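Beta-hexosaminidase (Neisseria gonorrhoeae, PDB 6JTJ) probably cleaves terminal beta-1,4-linked N-acetylglucosamine from peptidoglycan fragments during cell-wall recycling, as a NagZ-type glycoside hydrolase of family 3. Local coordinates at residues T152-D160 with N355-M366. Numbering follows the deposited sequence.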
ATOM      1  N   THR C 152      12.787  13.411  18.942  1.00 29.48           N
ATOM      2  CA  THR C 152      13.482  14.646  19.305  1.00 30.89           C
ATOM      3  C   THR C 152      13.561  15.615  18.127  1.00 34.68           C
ATOM      4  O   THR C 152      13.291  16.796  18.278  1.00 34.37           O
ATOM      5  CB  THR C 152      14.888  14.377  19.862  1.00 30.89           C
ATOM      6  OG1 THR C 152      14.814  13.482  20.980  1.00 29.72           O
ATOM      7  CG2 THR C 152      15.529  15.687  20.324  1.00 34.10           C
ATOM      8  N   GLU C 153      13.904  15.116  16.948  1.00 36.14           N
ATOM      9  CA  GLU C 153      14.043  15.987  15.802  1.00 34.06           C
ATOM     10  C   GLU C 153      12.709  16.609  15.446  1.00 37.95           C
ATOM     11  O   GLU C 153      12.658  17.760  14.993  1.00 34.83           O
ATOM     12  CB  GLU C 153      14.645  15.225  14.611  1.00 37.65           C
ATOM     13  CG  GLU C 153      16.081  14.802  14.857  1.00 39.69           C
ATOM     14  CD  GLU C 153      16.741  14.101  13.676  1.00 44.72           C
ATOM     15  OE1 GLU C 153      16.097  13.857  12.646  1.00 43.73           O
ATOM     16  OE2 GLU C 153      17.930  13.766  13.783  1.00 50.09           O
ATOM     17  N   LEU C 154      11.624  15.850  15.619  1.00 36.94           N
ATOM     18  CA  LEU C 154      10.304  16.390  15.321  1.00 37.52           C
ATOM     19  C   LEU C 154       9.872  17.370  16.397  1.00 34.90           C
ATOM     20  O   LEU C 154       9.273  18.399  16.092  1.00 31.84           O
ATOM     21  CB  LEU C 154       9.265  15.276  15.191  1.00 38.30           C
ATOM     22  CG  LEU C 154       9.324  14.407  13.945  1.00 39.24           C
ATOM     23  CD1 LEU C 154       8.408  13.211  14.145  1.00 40.73           C
ATOM     24  CD2 LEU C 154       8.920  15.194  12.711  1.00 39.90           C
ATOM     25  N   SER C 155      10.193  17.053  17.645  1.00 34.83           N
ATOM     26  CA  SER C 155       9.847  17.924  18.761  1.00 39.53           C
ATOM     27  C   SER C 155      10.475  19.316  18.611  1.00 39.60           C
ATOM     28  O   SER C 155       9.853  20.318  18.931  1.00 34.68           O
ATOM     29  CB  SER C 155      10.279  17.292  20.080  1.00 40.11           C
ATOM     30  OG  SER C 155       9.591  16.087  20.322  1.00 43.28           O
ATOM     31  N   ALA C 156      11.690  19.358  18.064  1.00 41.12           N
ATOM     32  CA  ALA C 156      12.375  20.624  17.786  1.00 39.46           C
ATOM     33  C   ALA C 156      11.626  21.500  16.816  1.00 42.35           C
ATOM     34  O   ALA C 156      11.883  22.705  16.774  1.00 42.01           O
ATOM     35  CB  ALA C 156      13.762  20.360  17.244  1.00 40.50           C
ATOM     36  N   CYS C 157      10.753  20.903  16.007  1.00 36.64           N
ATOM     37  CA  CYS C 157      10.061  21.654  15.002  1.00 36.80           C
ATOM     38  C   CYS C 157       8.651  21.985  15.412  1.00 37.06           C
ATOM     39  O   CYS C 157       7.911  22.549  14.628  1.00 39.02           O
ATOM     40  CB  CYS C 157      10.072  20.885  13.697  1.00 39.00           C
ATOM     41  SG  CYS C 157      11.745  20.604  13.052  1.00 43.95           S
ATOM     42  N   GLY C 158       8.269  21.644  16.639  1.00 36.88           N
ATOM     43  CA  GLY C 158       6.938  21.975  17.159  1.00 36.06           C
ATOM     44  C   GLY C 158       5.870  20.922  16.913  1.00 36.02           C
ATOM     45  O   GLY C 158       4.684  21.218  17.029  1.00 33.99           O
ATOM     46  N   ILE C 159       6.290  19.704  16.580  1.00 33.48           N
ATOM     47  CA  ILE C 159       5.379  18.595  16.320  1.00 32.22           C
ATOM     48  C   ILE C 159       5.079  17.935  17.655  1.00 31.18           C
ATOM     49  O   ILE C 159       5.959  17.820  18.490  1.00 33.08           O
ATOM     50  CB  ILE C 159       6.024  17.544  15.398  1.00 30.71           C
ATOM     51  CG1 ILE C 159       6.538  18.179  14.085  1.00 30.69           C
ATOM     52  CG2 ILE C 159       5.068  16.403  15.130  1.00 30.26           C
ATOM     53  CD1 ILE C 159       5.484  18.750  13.181  1.00 30.90           C
ATOM     54  N   ASP C 160       3.849  17.488  17.865  1.00 30.18           N
ATOM     55  CA  ASP C 160       3.516  16.826  19.138  1.00 30.31           C
ATOM     56  C   ASP C 160       3.774  15.323  19.140  1.00 29.35           C
ATOM     57  O   ASP C 160       4.253  14.773  20.126  1.00 27.75           O
ATOM     58  CB  ASP C 160       2.064  17.086  19.504  1.00 29.04           C
ATOM     59  CG  ASP C 160       1.821  18.526  19.872  1.00 29.02           C
ATOM     60  OD1 ASP C 160       2.314  18.952  20.937  1.00 31.78           O
ATOM     61  OD2 ASP C 160       1.126  19.220  19.111  1.00 26.57           O
ATOM     62  N   ASN C 355       3.196  17.383  23.369  1.00 32.03           N
ATOM     63  CA  ASN C 355       4.622  17.183  23.529  1.00 34.06           C
ATOM     64  C   ASN C 355       5.053  17.613  24.928  1.00 36.50           C
ATOM     65  O   ASN C 355       4.597  18.638  25.432  1.00 37.04           O
ATOM     66  CB  ASN C 355       5.419  17.973  22.504  1.00 32.79           C
ATOM     67  CG  ASN C 355       6.789  17.370  22.272  1.00 34.92           C
ATOM     68  OD1 ASN C 355       7.650  17.451  23.134  1.00 33.42           O
ATOM     69  ND2 ASN C 355       6.999  16.786  21.101  1.00 32.31           N
ATOM     70  N   SER C 356       5.909  16.822  25.551  1.00 37.93           N
ATOM     71  CA  SER C 356       6.318  17.085  26.915  1.00 43.41           C
ATOM     72  C   SER C 356       7.599  17.942  27.009  1.00 44.15           C
ATOM     73  O   SER C 356       7.960  18.352  28.091  1.00 45.65           O
ATOM     74  CB  SER C 356       6.449  15.751  27.686  1.00 44.34           C
ATOM     75  OG  SER C 356       7.499  14.962  27.171  1.00 45.94           O
ATOM     76  N   LEU C 357       8.293  18.185  25.893  1.00 42.28           N
ATOM     77  CA  LEU C 357       9.536  18.980  25.891  1.00 41.07           C
ATOM     78  C   LEU C 357       9.333  20.377  25.355  1.00 44.38           C
ATOM     79  O   LEU C 357       8.686  20.546  24.328  1.00 47.93           O
ATOM     80  CB  LEU C 357      10.588  18.316  25.012  1.00 42.61           C
ATOM     81  CG  LEU C 357      11.181  16.975  25.432  1.00 43.42           C
ATOM     82  CD1 LEU C 357      12.301  16.619  24.461  1.00 47.19           C
ATOM     83  CD2 LEU C 357      11.715  17.010  26.850  1.00 47.64           C
ATOM     84  N   GLY C 358       9.891  21.386  26.024  1.00 44.84           N
ATOM     85  CA  GLY C 358       9.841  22.762  25.503  1.00 43.03           C
ATOM     86  C   GLY C 358      10.802  22.913  24.337  1.00 43.16           C
ATOM     87  O   GLY C 358      11.803  22.217  24.264  1.00 39.04           O
ATOM     88  N   HIS C 359      10.515  23.874  23.464  1.00 45.30           N
ATOM     89  CA  HIS C 359      11.294  24.099  22.238  1.00 48.10           C
ATOM     90  C   HIS C 359      12.788  24.406  22.490  1.00 49.17           C
ATOM     91  O   HIS C 359      13.675  23.856  21.837  1.00 50.40           O
ATOM     92  CB  HIS C 359      10.658  25.223  21.413  1.00 46.86           C
ATOM     93  CG  HIS C 359      11.442  25.574  20.202  1.00 53.99           C
ATOM     94  ND1 HIS C 359      12.244  26.692  20.127  1.00 64.11           N
ATOM     95  CD2 HIS C 359      11.599  24.916  19.033  1.00 58.05           C
ATOM     96  CE1 HIS C 359      12.841  26.722  18.948  1.00 63.10           C
ATOM     97  NE2 HIS C 359      12.469  25.652  18.268  1.00 64.07           N
ATOM     98  N   GLU C 360      13.058  25.268  23.461  1.00 46.50           N
ATOM     99  CA  GLU C 360      14.439  25.602  23.814  1.00 45.04           C
ATOM    100  C   GLU C 360      15.170  24.384  24.384  1.00 40.19           C
ATOM    101  O   GLU C 360      16.322  24.123  24.039  1.00 39.69           O
ATOM    102  CB  GLU C 360      14.448  26.770  24.807  1.00 47.40           C
ATOM    103  CG  GLU C 360      13.979  28.068  24.182  1.00 48.86           C
ATOM    104  CD  GLU C 360      13.436  29.073  25.191  1.00 53.40           C
ATOM    105  OE1 GLU C 360      13.822  29.024  26.388  1.00 55.77           O
ATOM    106  OE2 GLU C 360      12.625  29.920  24.772  1.00 52.66           O
ATOM    107  N   ALA C 361      14.502  23.640  25.267  1.00 36.92           N
ATOM    108  CA  ALA C 361      15.082  22.438  25.822  1.00 36.55           C
ATOM    109  C   ALA C 361      15.515  21.489  24.700  1.00 40.80           C
ATOM    110  O   ALA C 361      16.551  20.837  24.783  1.00 39.76           O
ATOM    111  CB  ALA C 361      14.107  21.756  26.764  1.00 34.87           C
ATOM    112  N   VAL C 362      14.700  21.382  23.660  1.00 43.26           N
ATOM    113  CA  VAL C 362      15.012  20.468  22.580  1.00 47.28           C
ATOM    114  C   VAL C 362      16.215  20.940  21.735  1.00 47.34           C
ATOM    115  O   VAL C 362      17.092  20.140  21.405  1.00 40.52           O
ATOM    116  CB  VAL C 362      13.819  20.248  21.658  1.00 49.62           C
ATOM    117  CG1 VAL C 362      14.250  19.268  20.607  1.00 52.30           C
ATOM    118  CG2 VAL C 362      12.611  19.687  22.406  1.00 52.31           C
ATOM    119  N   GLN C 363      16.265  22.228  21.399  1.00 51.02           N
ATOM    120  CA  GLN C 363      17.444  22.776  20.695  1.00 54.67           C
ATOM    121  C   GLN C 363      18.737  22.547  21.523  1.00 49.51           C
ATOM    122  O   GLN C 363      19.782  22.157  20.996  1.00 52.44           O
ATOM    123  CB  GLN C 363      17.262  24.253  20.381  1.00 62.77           C
ATOM    124  CG  GLN C 363      16.186  24.674  19.332  1.00 76.10           C
ATOM    125  CD  GLN C 363      16.256  26.188  19.178  1.00 90.13           C
ATOM    126  OE1 GLN C 363      16.661  26.861  20.123  1.00103.57           O
ATOM    127  NE2 GLN C 363      15.940  26.731  17.994  1.00 95.42           N
ATOM    128  N   ALA C 364      18.646  22.697  22.837  1.00 45.10           N
ATOM    129  CA  ALA C 364      19.794  22.402  23.696  1.00 44.76           C
ATOM    130  C   ALA C 364      20.226  20.925  23.572  1.00 39.61           C
ATOM    131  O   ALA C 364      21.414  20.603  23.412  1.00 37.42           O
ATOM    132  CB  ALA C 364      19.467  22.753  25.154  1.00 44.10           C
ATOM    133  N   VAL C 365      19.278  20.011  23.748  1.00 40.84           N
ATOM    134  CA  VAL C 365      19.615  18.566  23.753  1.00 42.33           C
ATOM    135  C   VAL C 365      20.216  18.137  22.400  1.00 39.46           C
ATOM    136  O   VAL C 365      21.110  17.291  22.344  1.00 38.58           O
ATOM    137  CB  VAL C 365      18.451  17.666  24.229  1.00 41.85           C
ATOM    138  CG1 VAL C 365      17.441  17.510  23.123  1.00 41.86           C
ATOM    139  CG2 VAL C 365      18.943  16.279  24.675  1.00 40.31           C
ATOM    140  N   MET C 366      19.775  18.772  21.320  1.00 41.99           N
ATOM    141  CA  MET C 366      20.266  18.404  19.991  1.00 44.06           C
ATOM    142  C   MET C 366      21.706  18.834  19.734  1.00 48.81           C
ATOM    143  O   MET C 366      22.370  18.289  18.864  1.00 45.88           O
ATOM    144  CB  MET C 366      19.339  18.941  18.910  1.00 42.77           C
ATOM    145  CG  MET C 366      18.054  18.159  18.877  1.00 42.78           C
ATOM    146  SD  MET C 366      17.006  18.457  17.456  1.00 45.70           S
ATOM    147  CE  MET C 366      17.281  20.098  16.711  1.00 48.65           C
TER
HETATM  148  O   HOH W   1       8.930  20.469  21.618  1.00 34.30           O
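Asn355 joins the C-terminal region to the segment Ser155-Asp160, where helix 136-155 of the TIM-barrel-like family 3 domain closes in a Schellman motif at Gly158 and the chain runs on into strand 161-162. It illustrates how one amide can tie a returning loop to a helix end. With CG anti to the backbone N (chi1 -156°), ND2 reaches this segment and divides its hydrogens: a nearly straight bond of 2.8 Å, close to the amide plane, runs from ND2 to Ser155 OG, and a more bent one of 3.0 Å goes from ND2 to Ile159 O. The other end of the amide, OD1, accepts from Leu357 N in an Asx turn, so three bonds fix the amide's rotation. Asn355 N donates to the anti side of Asp160 OD1, while Asp160 OD2 accepts from Ile102 N of strand 101-108 and forms a salt bridge with Lys93 of helix 82-94, so Asn355 is linked through Asp160 to both. Ser155 OG also meets Gly203 O. A water donates to both Ser155 O and Leu357 O, bridging the backbones.

Apolar packing takes over where helix 359-367 passes Ala156, whose methyl touches Val362 CG1 and Met366 CE, each at 3.6 Å from CB. Thr152 lays its CG2 methyl against this helix, meeting Val362 CG1, Val365 CG1 and Met366 CG, while its OG1 bonds back to Arg148 O; Phe371 of helix 369-382 packs against both Thr152 and Met366. At the margin, the His359 ring presents its edge to the turn, with CD2 3.2 Å from Ala156 O, which lies in the ring plane.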